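Local structure of putative cytoplasmic protein (Salmonella typhimurium, 4JUR) at residues Lys125-Val130 with Thr171-Pro176; Asp110-Asn115 with Pro167-Leu172. The protein is probably a type VI secretion amidase effector of the Tae4 family, which would cleave amide bonds in the peptidoglycan of rival bacteria. One frame throughout, in Å; residues are numbered along the deposited sequence.

Contacts 1 and 2 lie on the two long edges of one strand, 166-174, the last of the chain. Contact 1 pairs its C-terminal half with strand 126-133; contact 2 pairs its earlier half with strand 111-114, so Thr171 and Leu172 serve in both. Their centres are about 10 Å apart. Strands 111-114 and 126-133 follow each other in sequence, yet the final strand comes in between them, giving a four-stranded antiparallel sheet in the order 111-114, 166-174, 126-133, 140-145. A probable hydrogen bond from Ile174 N to Asp110 OD2 ties the two contacts directly. The chain's last strand is thus an interior strand of the sheet, consistent with the papain-like fold of the family.

Contact 1: Lys125-Val130 with Thr171-Pro176; sequences KGIIVV and TLWILP
Ile127 and Trp173 form a hydrogen-bonded antiparallel pair, each taking the other's N-H on its carbonyl oxygen; Val129 and Thr171 exchange a second such pair of bonds. The bond from Trp173 N to Ile127 O measures 3.0 Å and runs nearly along the C=O axis. Ile127 O also lies in the plane of the indole, at its edge, 3.7 Å from Trp173 CE3. Farther along that edge Val129 CG2 meets Trp173 CZ3 at 3.6 Å: with CG1 anti to the backbone N (chi1 174°), CG2 is left beside that N and turned to the ring. At the strand's other end Ile127 CG1 packs on Leu175 CD2 at 3.5 Å, the two side chains crossing at a slant. Beyond the last bridge, Leu175 N reaches a lone pair of Lys125 O at 2.8 Å, carrying the ladder past the strand end. On the opposite face Leu172 CD1 touches Ile128 CB at 3.8 Å. The indole is held from outside by a hydrogen bond from its NE1 to Gly107 O. This is the buried antiparallel ladder between the sheet's two interior strands: helix 95-106 covers the face of Ile127, Val129 and Trp173, Phe21 of helix 21-31 meets Leu175, and strand 140-145 flanks strand 126-133.

Contact 2: Asp110-Asn115 with Pro167-Leu172; sequences DLIVNN and PEVGTL
Ile112 lies side by side with both Val169 and Thr171, all three pointing the same way from the sheet. Its two branches divide the work: CG2, anti to the backbone N (chi1 to CG1 -65°), meets Val169 CG2 at 4.0 Å, while CG1 comes to 3.9 Å from Thr171 CB. Next along this face the Asn114 amide crosses Val169 at a slant, its OD1 4.2 Å from Val169 CB. The other face carries Leu111 and Leu172, whose CB atoms approach to 4.0 Å; Gly170 opposite Val113 brings no side chain to it. Val113 and Gly170 exchange two backbone hydrogen bonds. A classic beta bulge starts the ladder: Asp110 N, at 2.8 Å, and Leu111 N, at 3.0 Å, both grip Leu172 O, each in its carbonyl plane. At the other end Asn115 N hydrogen-bonds to Glu168 O from above the carbonyl plane, 35° out of it. Asp110 OD2 accepts a hydrogen bond from Ile174 N and also forms a salt bridge with Arg18. Strand 111-114 is one of the two outer strands of the sheet within this chain, with Phe121 and Asp120 of a loop against Leu111 and Val113, and strand 126-133 borders 166-174 on its other side.

Contact 1: Lys125-Val130 with Thr171-Pro176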
loop_
_atom_site.group_PDB
_atom_site.type_symbol
_atom_site.label_atom_id
_atom_site.label_comp_id
_atom_site.label_asym_id
_atom_site.label_seq_id
_atom_site.Cartn_x
_atom_site.Cartn_y
_atom_site.Cartn_z
ATOM N N LYS A 125 35.860 -18.702 20.026
ATOM C CA LYS A 125 34.485 -18.716 20.534
ATOM C C LYS A 125 33.986 -17.356 21.018
ATOM O O LYS A 125 34.744 -16.569 21.588
ATOM C CB LYS A 125 34.320 -19.769 21.645
ATOM C CG LYS A 125 35.036 -19.461 22.952
ATOM C CD LYS A 125 35.420 -20.754 23.714
ATOM C CE LYS A 125 34.274 -21.783 23.778
ATOM N NZ LYS A 125 34.672 -23.102 24.369
ATOM N N GLY A 126 32.702 -17.084 20.800
ATOM C CA GLY A 126 32.103 -15.861 21.306
ATOM C C GLY A 126 30.939 -15.333 20.479
ATOM O O GLY A 126 30.160 -16.094 19.925
ATOM N N ILE A 127 30.806 -14.016 20.411
ATOM C CA ILE A 127 29.710 -13.415 19.676
ATOM C C ILE A 127 30.103 -13.311 18.224
ATOM O O ILE A 127 31.115 -12.698 17.905
ATOM C CB ILE A 127 29.369 -12.029 20.225
ATOM C CG1 ILE A 127 28.879 -12.152 21.662
ATOM C CG2 ILE A 127 28.297 -11.374 19.379
ATOM C CD1 ILE A 127 29.130 -10.935 22.498
ATOM N N ILE A 128 29.315 -13.925 17.346
ATOM C CA ILE A 128 29.555 -13.831 15.907
ATOM C C ILE A 128 28.432 -13.021 15.243
ATOM O O ILE A 128 27.258 -13.085 15.678
ATOM C CB ILE A 128 29.755 -15.238 15.248
ATOM C CG1 ILE A 128 30.160 -15.116 13.774
ATOM C CG2 ILE A 128 28.516 -16.114 15.405
ATOM C CD1 ILE A 128 30.208 -16.464 13.076
ATOM N N VAL A 129 28.823 -12.207 14.256
ATOM C CA VAL A 129 27.902 -11.425 13.417
ATOM C C VAL A 129 28.093 -11.787 11.953
ATOM O O VAL A 129 29.215 -11.749 11.425
ATOM C CB VAL A 129 28.102 -9.893 13.536
ATOM C CG1 VAL A 129 27.224 -9.176 12.525
ATOM C CG2 VAL A 129 27.768 -9.393 14.944
ATOM N N VAL A 130 26.998 -12.150 11.292
ATOM C CA VAL A 130 27.043 -12.411 9.866
ATOM C C VAL A 130 26.177 -11.395 9.127
ATOM O O VAL A 130 24.963 -11.347 9.316
ATOM C CB VAL A 130 26.554 -13.825 9.572
ATOM C CG1 VAL A 130 26.963 -14.229 8.181
ATOM C CG2 VAL A 130 27.157 -14.787 10.584
ATOM N N THR A 171 31.956 -11.589 11.351
ATOM C CA THR A 171 32.909 -11.034 12.290
ATOM C C THR A 171 32.699 -11.569 13.706
ATOM O O THR A 171 31.572 -11.817 14.131
ATOM C CB THR A 171 33.011 -9.476 12.209
ATOM O OG1 THR A 171 32.824 -8.903 13.505
ATOM C CG2 THR A 171 32.004 -8.897 11.231
ATOM N N LEU A 172 33.806 -11.775 14.414
ATOM C CA LEU A 172 33.792 -12.451 15.708
ATOM C C LEU A 172 34.537 -11.670 16.790
ATOM O O LEU A 172 35.711 -11.281 16.611
ATOM C CB LEU A 172 34.429 -13.827 15.592
ATOM C CG LEU A 172 34.428 -14.581 16.914
ATOM C CD1 LEU A 172 33.151 -15.394 17.011
ATOM C CD2 LEU A 172 35.646 -15.467 17.042
ATOM N N TRP A 173 33.832 -11.431 17.891
ATOM C CA TRP A 173 34.435 -10.993 19.131
ATOM C C TRP A 173 34.518 -12.201 20.047
ATOM O O TRP A 173 33.499 -12.790 20.429
ATOM C CB TRP A 173 33.584 -9.940 19.815
ATOM C CG TRP A 173 33.488 -8.649 19.106
ATOM C CD1 TRP A 173 34.224 -7.538 19.342
ATOM C CD2 TRP A 173 32.570 -8.315 18.066
ATOM N NE1 TRP A 173 33.833 -6.525 18.502
ATOM C CE2 TRP A 173 32.816 -6.978 17.707
ATOM C CE3 TRP A 173 31.571 -9.021 17.391
ATOM C CZ2 TRP A 173 32.097 -6.323 16.705
ATOM C CZ3 TRP A 173 30.853 -8.367 16.397
ATOM C CH2 TRP A 173 31.118 -7.031 16.066
ATOM N N ILE A 174 35.745 -12.563 20.395
ATOM C CA ILE A 174 35.985 -13.666 21.289
ATOM C C ILE A 174 35.458 -13.354 22.691
ATOM O O ILE A 174 35.600 -12.246 23.201
ATOM C CB ILE A 174 37.474 -14.032 21.292
ATOM C CG1 ILE A 174 37.837 -14.650 19.948
ATOM C CG2 ILE A 174 37.823 -15.003 22.431
ATOM C CD1 ILE A 174 39.327 -14.848 19.768
ATOM N N LEU A 175 34.784 -14.337 23.271
ATOM C CA LEU A 175 34.385 -14.277 24.660
ATOM C C LEU A 175 35.293 -15.240 25.424
ATOM O O LEU A 175 35.590 -16.332 24.934
ATOM C CB LEU A 175 32.911 -14.680 24.819
ATOM C CG LEU A 175 31.828 -13.593 24.783
ATOM C CD1 LEU A 175 32.298 -12.305 24.144
ATOM C CD2 LEU A 175 30.581 -14.105 24.082
ATOM N N PRO A 176 35.744 -14.831 26.622
ATOM C CA PRO A 176 36.566 -15.666 27.507
ATOM C C PRO A 176 35.734 -16.749 28.222
ATOM O O PRO A 176 36.096 -17.938 28.238
ATOM C CB PRO A 176 37.096 -14.657 28.522
ATOM C CG PRO A 176 35.994 -13.632 28.608
ATOM C CD PRO A 176 35.469 -13.506 27.209
#

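Contact 2: Asp110-Asn115 with Pro167-Leu172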
loop_
_atom_site.group_PDB
_atom_site.type_symbol
_atom_site.label_atom_id
_atom_site.label_comp_id
_atom_site.label_asym_id
_atom_site.label_seq_id
_atom_site.Cartn_x
_atom_site.Cartn_y
_atom_site.Cartn_z
ATOM N N ASP A 110 37.888 -9.528 16.866
ATOM C CA ASP A 110 39.107 -10.311 16.744
ATOM C C ASP A 110 39.196 -10.950 15.380
ATOM O O ASP A 110 40.277 -11.351 14.940
ATOM C CB ASP A 110 39.146 -11.367 17.839
ATOM C CG ASP A 110 39.016 -10.753 19.188
ATOM O OD1 ASP A 110 39.983 -10.063 19.590
ATOM O OD2 ASP A 110 37.941 -10.894 19.817
ATOM N N LEU A 111 38.057 -11.048 14.703
ATOM C CA LEU A 111 38.096 -11.669 13.397
ATOM C C LEU A 111 37.115 -11.029 12.441
ATOM O O LEU A 111 35.974 -10.788 12.805
ATOM C CB LEU A 111 37.792 -13.156 13.555
ATOM C CG LEU A 111 38.388 -14.144 12.564
ATOM C CD1 LEU A 111 39.879 -13.901 12.433
ATOM C CD2 LEU A 111 38.121 -15.552 13.062
ATOM N N ILE A 112 37.562 -10.749 11.222
ATOM C CA ILE A 112 36.663 -10.337 10.145
ATOM C C ILE A 112 36.957 -11.207 8.916
ATOM O O ILE A 112 38.114 -11.388 8.548
ATOM C CB ILE A 112 36.821 -8.847 9.799
ATOM C CG1 ILE A 112 36.399 -7.975 10.986
ATOM C CG2 ILE A 112 35.993 -8.499 8.573
ATOM C CD1 ILE A 112 36.542 -6.494 10.732
ATOM N N VAL A 113 35.921 -11.756 8.289
ATOM C CA VAL A 113 36.118 -12.729 7.224
ATOM C C VAL A 113 35.144 -12.529 6.057
ATOM O O VAL A 113 33.921 -12.549 6.222
ATOM C CB VAL A 113 35.986 -14.185 7.779
ATOM C CG1 VAL A 113 35.921 -15.200 6.652
ATOM C CG2 VAL A 113 37.131 -14.524 8.743
ATOM N N ASN A 114 35.673 -12.344 4.864
ATOM C CA ASN A 114 34.792 -12.238 3.713
ATOM C C ASN A 114 34.408 -13.637 3.239
ATOM O O ASN A 114 35.208 -14.568 3.365
ATOM C CB ASN A 114 35.453 -11.424 2.606
ATOM C CG ASN A 114 35.855 -10.040 3.078
ATOM O OD1 ASN A 114 35.175 -9.428 3.908
ATOM N ND2 ASN A 114 36.970 -9.546 2.566
ATOM N N ASN A 115 33.187 -13.781 2.717
ATOM C CA ASN A 115 32.623 -15.093 2.386
ATOM C C ASN A 115 32.807 -16.170 3.486
ATOM O O ASN A 115 33.485 -17.182 3.281
ATOM C CB ASN A 115 33.157 -15.531 1.022
ATOM C CG ASN A 115 32.849 -14.492 -0.072
ATOM O OD1 ASN A 115 31.705 -14.028 -0.196
ATOM N ND2 ASN A 115 33.871 -14.090 -0.834
ATOM N N PRO A 167 25.420 -14.639 2.956
ATOM C CA PRO A 167 26.318 -14.023 3.942
ATOM C C PRO A 167 27.583 -13.504 3.275
ATOM O O PRO A 167 28.224 -14.254 2.560
ATOM C CB PRO A 167 26.648 -15.187 4.882
ATOM C CG PRO A 167 26.501 -16.395 4.055
ATOM C CD PRO A 167 25.460 -16.113 3.014
ATOM N N GLU A 168 27.924 -12.243 3.495
ATOM C CA GLU A 168 29.079 -11.626 2.849
ATOM C C GLU A 168 30.266 -11.460 3.793
ATOM O O GLU A 168 31.387 -11.678 3.412
ATOM C CB GLU A 168 28.705 -10.268 2.262
ATOM C CG GLU A 168 27.617 -10.313 1.199
ATOM C CD GLU A 168 27.130 -8.906 0.793
ATOM O OE1 GLU A 168 27.911 -8.127 0.186
ATOM O OE2 GLU A 168 25.961 -8.575 1.087
ATOM N N VAL A 169 30.023 -11.048 5.023
ATOM C CA VAL A 169 31.114 -10.947 5.980
ATOM C C VAL A 169 30.709 -11.554 7.314
ATOM O O VAL A 169 29.562 -11.456 7.726
ATOM C CB VAL A 169 31.647 -9.496 6.114
ATOM C CG1 VAL A 169 30.583 -8.480 5.744
ATOM C CG2 VAL A 169 32.213 -9.235 7.493
ATOM N N GLY A 170 31.633 -12.256 7.953
ATOM C CA GLY A 170 31.389 -12.728 9.291
ATOM C C GLY A 170 32.400 -12.072 10.201
ATOM O O GLY A 170 33.579 -11.983 9.864
ATOM N N THR A 171 31.956 -11.589 11.351
ATOM C CA THR A 171 32.909 -11.034 12.290
ATOM C C THR A 171 32.699 -11.569 13.706
ATOM O O THR A 171 31.572 -11.817 14.131
ATOM C CB THR A 171 33.011 -9.476 12.209
ATOM O OG1 THR A 171 32.824 -8.903 13.505
ATOM C CG2 THR A 171 32.004 -8.897 11.231
ATOM N N LEU A 172 33.806 -11.775 14.414
ATOM C CA LEU A 172 33.792 -12.451 15.708
ATOM C C LEU A 172 34.537 -11.670 16.790
ATOM O O LEU A 172 35.711 -11.281 16.611
ATOM C CB LEU A 172 34.429 -13.827 15.592
ATOM C CG LEU A 172 34.428 -14.581 16.914
ATOM C CD1 LEU A 172 33.151 -15.394 17.011
ATOM C CD2 LEU A 172 35.646 -15.467 17.042
HETATM O O HOH W 1 29.317 -14.374 0.318
#